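Long-range contacts in Mab-21 domain-containing protein (Tribolium castaneum, PDB 7LT2), which senses double-stranded RNA in innate immunity and makes 2',3'-cGAMP from ATP and GTP: residues A176-I181 against I189-L194; N154-L159 against H167-K172. One frame throughout, in Å; residues are numbered along the deposited sequence.

Contact 1: residues A176-I181 against I189-L194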
# COMPACT_ATOMS: atom_id res chain seq x y z
N ALA A 176 -8.74 -1.89 10.47
CA ALA A 176 -9.73 -1.85 9.40
C ALA A 176 -10.36 -3.22 9.20
O ALA A 176 -9.71 -4.25 9.38
CB ALA A 176 -9.09 -1.36 8.10
N MET A 177 -11.64 -3.21 8.83
CA MET A 177 -12.31 -4.43 8.42
C MET A 177 -11.64 -5.00 7.18
O MET A 177 -11.18 -4.26 6.31
CB MET A 177 -13.78 -4.15 8.11
CG MET A 177 -14.59 -3.67 9.29
SD MET A 177 -14.83 -5.02 10.44
CE MET A 177 -15.48 -6.29 9.35
N THR A 178 -11.59 -6.33 7.10
CA THR A 178 -11.12 -7.04 5.92
C THR A 178 -12.29 -7.69 5.21
O THR A 178 -13.12 -8.35 5.84
CB THR A 178 -10.08 -8.10 6.28
OG1 THR A 178 -8.93 -7.48 6.88
CG2 THR A 178 -9.64 -8.90 5.03
N LEU A 179 -12.37 -7.51 3.89
CA LEU A 179 -13.27 -8.28 3.05
C LEU A 179 -12.46 -9.33 2.30
O LEU A 179 -11.57 -8.99 1.52
CB LEU A 179 -14.01 -7.39 2.05
CG LEU A 179 -14.87 -6.25 2.60
CD1 LEU A 179 -15.66 -5.57 1.46
CD2 LEU A 179 -15.80 -6.72 3.70
N GLY A 180 -12.78 -10.60 2.53
CA GLY A 180 -12.22 -11.67 1.72
C GLY A 180 -13.10 -11.94 0.52
O GLY A 180 -14.26 -12.35 0.67
N ILE A 181 -12.59 -11.72 -0.69
CA ILE A 181 -13.40 -11.79 -1.91
C ILE A 181 -13.03 -13.06 -2.67
O ILE A 181 -11.85 -13.30 -2.96
CB ILE A 181 -13.20 -10.54 -2.78
CG1 ILE A 181 -13.62 -9.29 -1.99
CG2 ILE A 181 -14.01 -10.65 -4.07
CD1 ILE A 181 -13.31 -7.98 -2.67
N ILE A 189 -9.93 -14.88 -4.32
CA ILE A 189 -9.29 -13.88 -5.17
C ILE A 189 -8.31 -13.03 -4.37
O ILE A 189 -7.10 -13.08 -4.61
CB ILE A 189 -10.33 -13.01 -5.89
CG1 ILE A 189 -11.25 -13.88 -6.75
CG2 ILE A 189 -9.63 -11.96 -6.74
CD1 ILE A 189 -12.46 -13.14 -7.30
N MET A 190 -8.82 -12.25 -3.41
CA MET A 190 -7.93 -11.38 -2.63
C MET A 190 -8.68 -10.87 -1.41
O MET A 190 -9.91 -10.82 -1.39
CB MET A 190 -7.43 -10.20 -3.47
CG MET A 190 -5.92 -9.98 -3.36
SD MET A 190 -5.25 -8.91 -4.64
CE MET A 190 -5.35 -10.00 -6.05
N ASP A 191 -7.91 -10.51 -0.38
CA ASP A 191 -8.42 -9.79 0.79
C ASP A 191 -8.26 -8.29 0.56
O ASP A 191 -7.29 -7.84 -0.04
CB ASP A 191 -7.66 -10.17 2.06
CG ASP A 191 -7.95 -11.58 2.53
OD1 ASP A 191 -8.96 -12.17 2.11
OD2 ASP A 191 -7.15 -12.10 3.36
N VAL A 192 -9.23 -7.51 1.06
CA VAL A 192 -9.19 -6.06 0.93
C VAL A 192 -9.50 -5.43 2.29
O VAL A 192 -10.53 -5.73 2.89
CB VAL A 192 -10.20 -5.55 -0.12
CG1 VAL A 192 -10.07 -4.05 -0.31
CG2 VAL A 192 -10.00 -6.27 -1.45
N ASP A 193 -8.60 -4.56 2.75
CA ASP A 193 -8.83 -3.81 3.98
C ASP A 193 -9.48 -2.46 3.66
O ASP A 193 -9.04 -1.75 2.75
CB ASP A 193 -7.51 -3.60 4.74
CG ASP A 193 -7.06 -4.84 5.48
OD1 ASP A 193 -7.67 -5.92 5.28
OD2 ASP A 193 -6.09 -4.74 6.26
N LEU A 194 -10.52 -2.11 4.41
CA LEU A 194 -11.31 -0.91 4.14
C LEU A 194 -10.83 0.19 5.09
O LEU A 194 -11.22 0.21 6.26
CB LEU A 194 -12.79 -1.20 4.30
CG LEU A 194 -13.31 -2.45 3.57
CD1 LEU A 194 -14.78 -2.67 3.89
CD2 LEU A 194 -13.09 -2.34 2.07
O HOH W 1 -6.31 -3.36 9.25
O HOH W 2 -13.02 -0.76 8.20

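Contact 2: residues N154-L159 against H167-K172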
# COMPACT_ATOMS: atom_id res chain seq x y z
N ASN A 154 -22.88 -19.45 5.58
CA ASN A 154 -22.81 -18.90 6.94
C ASN A 154 -22.20 -17.50 6.86
O ASN A 154 -20.97 -17.36 6.81
CB ASN A 154 -21.99 -19.81 7.85
CG ASN A 154 -21.97 -19.31 9.28
OD1 ASN A 154 -23.00 -18.92 9.83
ND2 ASN A 154 -20.79 -19.30 9.89
N ALA A 155 -23.06 -16.48 6.87
CA ALA A 155 -22.63 -15.08 6.90
C ALA A 155 -21.67 -14.77 5.75
O ALA A 155 -20.68 -14.06 5.92
CB ALA A 155 -22.00 -14.72 8.24
N THR A 156 -21.95 -15.32 4.58
CA THR A 156 -21.20 -15.01 3.37
C THR A 156 -22.08 -14.14 2.48
O THR A 156 -23.17 -14.57 2.08
CB THR A 156 -20.80 -16.30 2.65
OG1 THR A 156 -19.93 -17.07 3.48
CG2 THR A 156 -20.10 -15.97 1.34
N CYS A 157 -21.61 -12.93 2.18
CA CYS A 157 -22.36 -12.04 1.31
C CYS A 157 -22.23 -12.48 -0.14
O CYS A 157 -21.18 -12.96 -0.56
CB CYS A 157 -21.86 -10.60 1.42
SG CYS A 157 -21.87 -9.95 3.07
N GLU A 158 -23.31 -12.31 -0.91
CA GLU A 158 -23.30 -12.63 -2.33
C GLU A 158 -23.57 -11.36 -3.12
O GLU A 158 -24.61 -10.72 -2.94
CB GLU A 158 -24.33 -13.71 -2.67
CG GLU A 158 -24.26 -14.17 -4.12
CD GLU A 158 -25.02 -15.46 -4.35
OE1 GLU A 158 -24.42 -16.55 -4.16
OE2 GLU A 158 -26.21 -15.39 -4.73
N LEU A 159 -22.63 -11.00 -3.99
CA LEU A 159 -22.74 -9.84 -4.87
C LEU A 159 -22.54 -10.27 -6.32
O LEU A 159 -21.77 -11.19 -6.61
CB LEU A 159 -21.71 -8.76 -4.53
CG LEU A 159 -21.76 -8.08 -3.16
CD1 LEU A 159 -20.77 -6.93 -3.12
CD2 LEU A 159 -23.16 -7.59 -2.84
N HIS A 167 -18.46 -14.04 -3.69
CA HIS A 167 -18.73 -14.25 -2.28
C HIS A 167 -17.81 -13.37 -1.46
O HIS A 167 -16.61 -13.28 -1.74
CB HIS A 167 -18.54 -15.72 -1.90
CG HIS A 167 -19.64 -16.61 -2.36
ND1 HIS A 167 -19.59 -17.99 -2.22
CD2 HIS A 167 -20.83 -16.33 -2.95
CE1 HIS A 167 -20.70 -18.51 -2.71
NE2 HIS A 167 -21.47 -17.53 -3.16
N ILE A 168 -18.36 -12.72 -0.45
CA ILE A 168 -17.60 -11.83 0.42
C ILE A 168 -17.72 -12.35 1.85
O ILE A 168 -18.83 -12.44 2.39
CB ILE A 168 -18.06 -10.37 0.32
CG1 ILE A 168 -17.75 -9.81 -1.07
CG2 ILE A 168 -17.38 -9.53 1.38
CD1 ILE A 168 -18.10 -8.35 -1.20
N ASN A 169 -16.59 -12.69 2.44
CA ASN A 169 -16.49 -12.98 3.86
C ASN A 169 -15.77 -11.82 4.54
O ASN A 169 -15.10 -11.02 3.89
CB ASN A 169 -15.75 -14.31 4.08
CG ASN A 169 -16.51 -15.50 3.52
OD1 ASN A 169 -17.51 -15.93 4.10
ND2 ASN A 169 -16.05 -16.03 2.40
N TRP A 170 -15.94 -11.71 5.86
CA TRP A 170 -15.37 -10.54 6.52
C TRP A 170 -14.96 -10.89 7.94
O TRP A 170 -15.47 -11.82 8.56
CB TRP A 170 -16.34 -9.36 6.55
CG TRP A 170 -17.47 -9.61 7.46
CD1 TRP A 170 -17.52 -9.34 8.81
CD2 TRP A 170 -18.71 -10.20 7.12
NE1 TRP A 170 -18.73 -9.73 9.32
CE2 TRP A 170 -19.48 -10.26 8.30
CE3 TRP A 170 -19.26 -10.69 5.93
CZ2 TRP A 170 -20.77 -10.78 8.32
CZ3 TRP A 170 -20.54 -11.20 5.96
CH2 TRP A 170 -21.28 -11.25 7.15
N TRP A 171 -14.04 -10.07 8.45
CA TRP A 171 -13.47 -10.21 9.79
C TRP A 171 -12.67 -8.95 10.08
O TRP A 171 -12.41 -8.14 9.18
CB TRP A 171 -12.60 -11.46 9.91
CG TRP A 171 -11.50 -11.52 8.88
CD1 TRP A 171 -10.24 -10.99 8.99
CD2 TRP A 171 -11.56 -12.14 7.59
NE1 TRP A 171 -9.52 -11.24 7.85
CE2 TRP A 171 -10.31 -11.94 6.97
CE3 TRP A 171 -12.55 -12.84 6.89
CZ2 TRP A 171 -10.02 -12.41 5.69
CZ3 TRP A 171 -12.27 -13.31 5.62
CH2 TRP A 171 -11.01 -13.10 5.03
N LYS A 172 -12.26 -8.80 11.33
CA LYS A 172 -11.46 -7.64 11.73
C LYS A 172 -10.21 -8.14 12.44
O LYS A 172 -10.25 -8.47 13.63
CB LYS A 172 -12.28 -6.70 12.62
CG LYS A 172 -11.61 -5.37 12.88
CD LYS A 172 -12.60 -4.39 13.48
CE LYS A 172 -11.93 -3.07 13.80
NZ LYS A 172 -10.89 -3.24 14.86
O HOH W 3 -18.31 -14.06 6.44

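Contact 1: residues A176-I181 against I189-L194
Ile181 O takes two backbone N-H groups at once, from Ile189 N at 2.8 Å and from Met190 N at 3.2 Å, and both donors lie in its carbonyl plane. Two residues thus stand opposite one, a classic beta bulge, where strand 188-200 has just begun. Beyond it the antiparallel pairing runs on, with Leu179 and Val192 as a hydrogen-bonded pair: Leu179 N reaches Val192 O at 2.7 Å and nearly straight (169°). The side chains of Thr178, Asp191 and Asp193 make the polar face. Thr178 OG1 donates to Asp193 OD1 at 2.6 Å, coming from above the carboxylate plane. Thr178 holds OG1 beside its own backbone N (chi1 -62°), and its CG2, anti to that N, lies 3.8 Å from Asp191 CB. Asp191 OD1 settles close over the CA of Gly180, while the same oxygen makes a salt bridge with Lys188. This hairpin belongs to the central sheet of the nucleotidyltransferase fold; by similarity Asp193 is a catalytic magnesium ligand, alongside Glu70 and Asp72 of the parallel neighbour strand 70-77, and the threonine would fix the turn of its carboxylate. The other face is apolar. Leu194 CD1 packs at 3.8 Å on Leu179 CG, the two side chains crossing at about a right angle, and Ile181 CD1 meets Val192 CG2 at 3.9 Å, with Leu28 of helix 18-42 against Ile181. Where Met177 faces Leu194, water 2 accepts from Met177 N and donates to Leu194 O, beside the direct bond from Leu194 N to Met177 O.

Contact 2: residues N154-L159 against H167-K172
Cys157 and Ile168 form a hydrogen-bonded antiparallel pair, Cys157 N to Ile168 O and Ile168 N to Cys157 O, both 2.8 Å, in a hairpin whose short strand axes run at 147° to each other. Next to it, in the non-hydrogen-bonded pair, Glu158 and His167 extend side by side in the same direction. His167 NE2 donates to Glu158 OE1 over 3.3 Å, meeting the anti lone pair, with carboxylate and imidazole only 9° from coplanar. Thr156 CG2 lies 3.6 Å from His167 CB, oblique to the ring. The hydroxyl of the same threonine turns to the other neighbour: Thr156 OG1 donates to Asn169 OD1 at 2.7 Å. The opposite side of the hairpin is apolar. Leu159 CD1 touches Ile168 CD1 at 3.6 Å, and Cys157 SG lies 3.4 Å from Trp170 CZ3, oblique to the six-membered ring. Trp170 holds CG between its backbone N and carbonyl carbon (chi1 70°), and the indole reaches back so that CH2 meets Ala155 CB at 3.7 Å. Leu146 of helix 131-147 packs on both Cys157 and Trp170, which sets this face of the hairpin against the helix in the nucleotidyltransferase domain; Trp151 of strand 151-152 also meets the indole. The Thr156 hydroxyl, donating to Asn169 OD1, sets which way round the amide lies, oxygen toward the threonine, and the long, bent His167-Glu158 bond, in a partly exposed spot, would favour a protonated imidazole only modestly.

Overall arrangement
From the N terminus, the chain enters contact 2 at 154-159, turns, and returns through 167-172, closing the first of the two hairpins described here. It then passes through a short connection into 176-181, turns again, and comes back along 189-194 to close contact 1. The two loops follow in series, neither enclosing nor crossing the other. Strand 164-171 pairs with strand 177-183, and the bonds Gly180 N to Asn169 O (2.7 Å) and Thr178 N to Trp171 O (2.9 Å) join the hairpins into one antiparallel meander. Contact 2 lies nearer the periphery, beside helix 131-147, whereas contact 1 carries the meander inward to strand 70-77 and the probable metal-binding carboxylates.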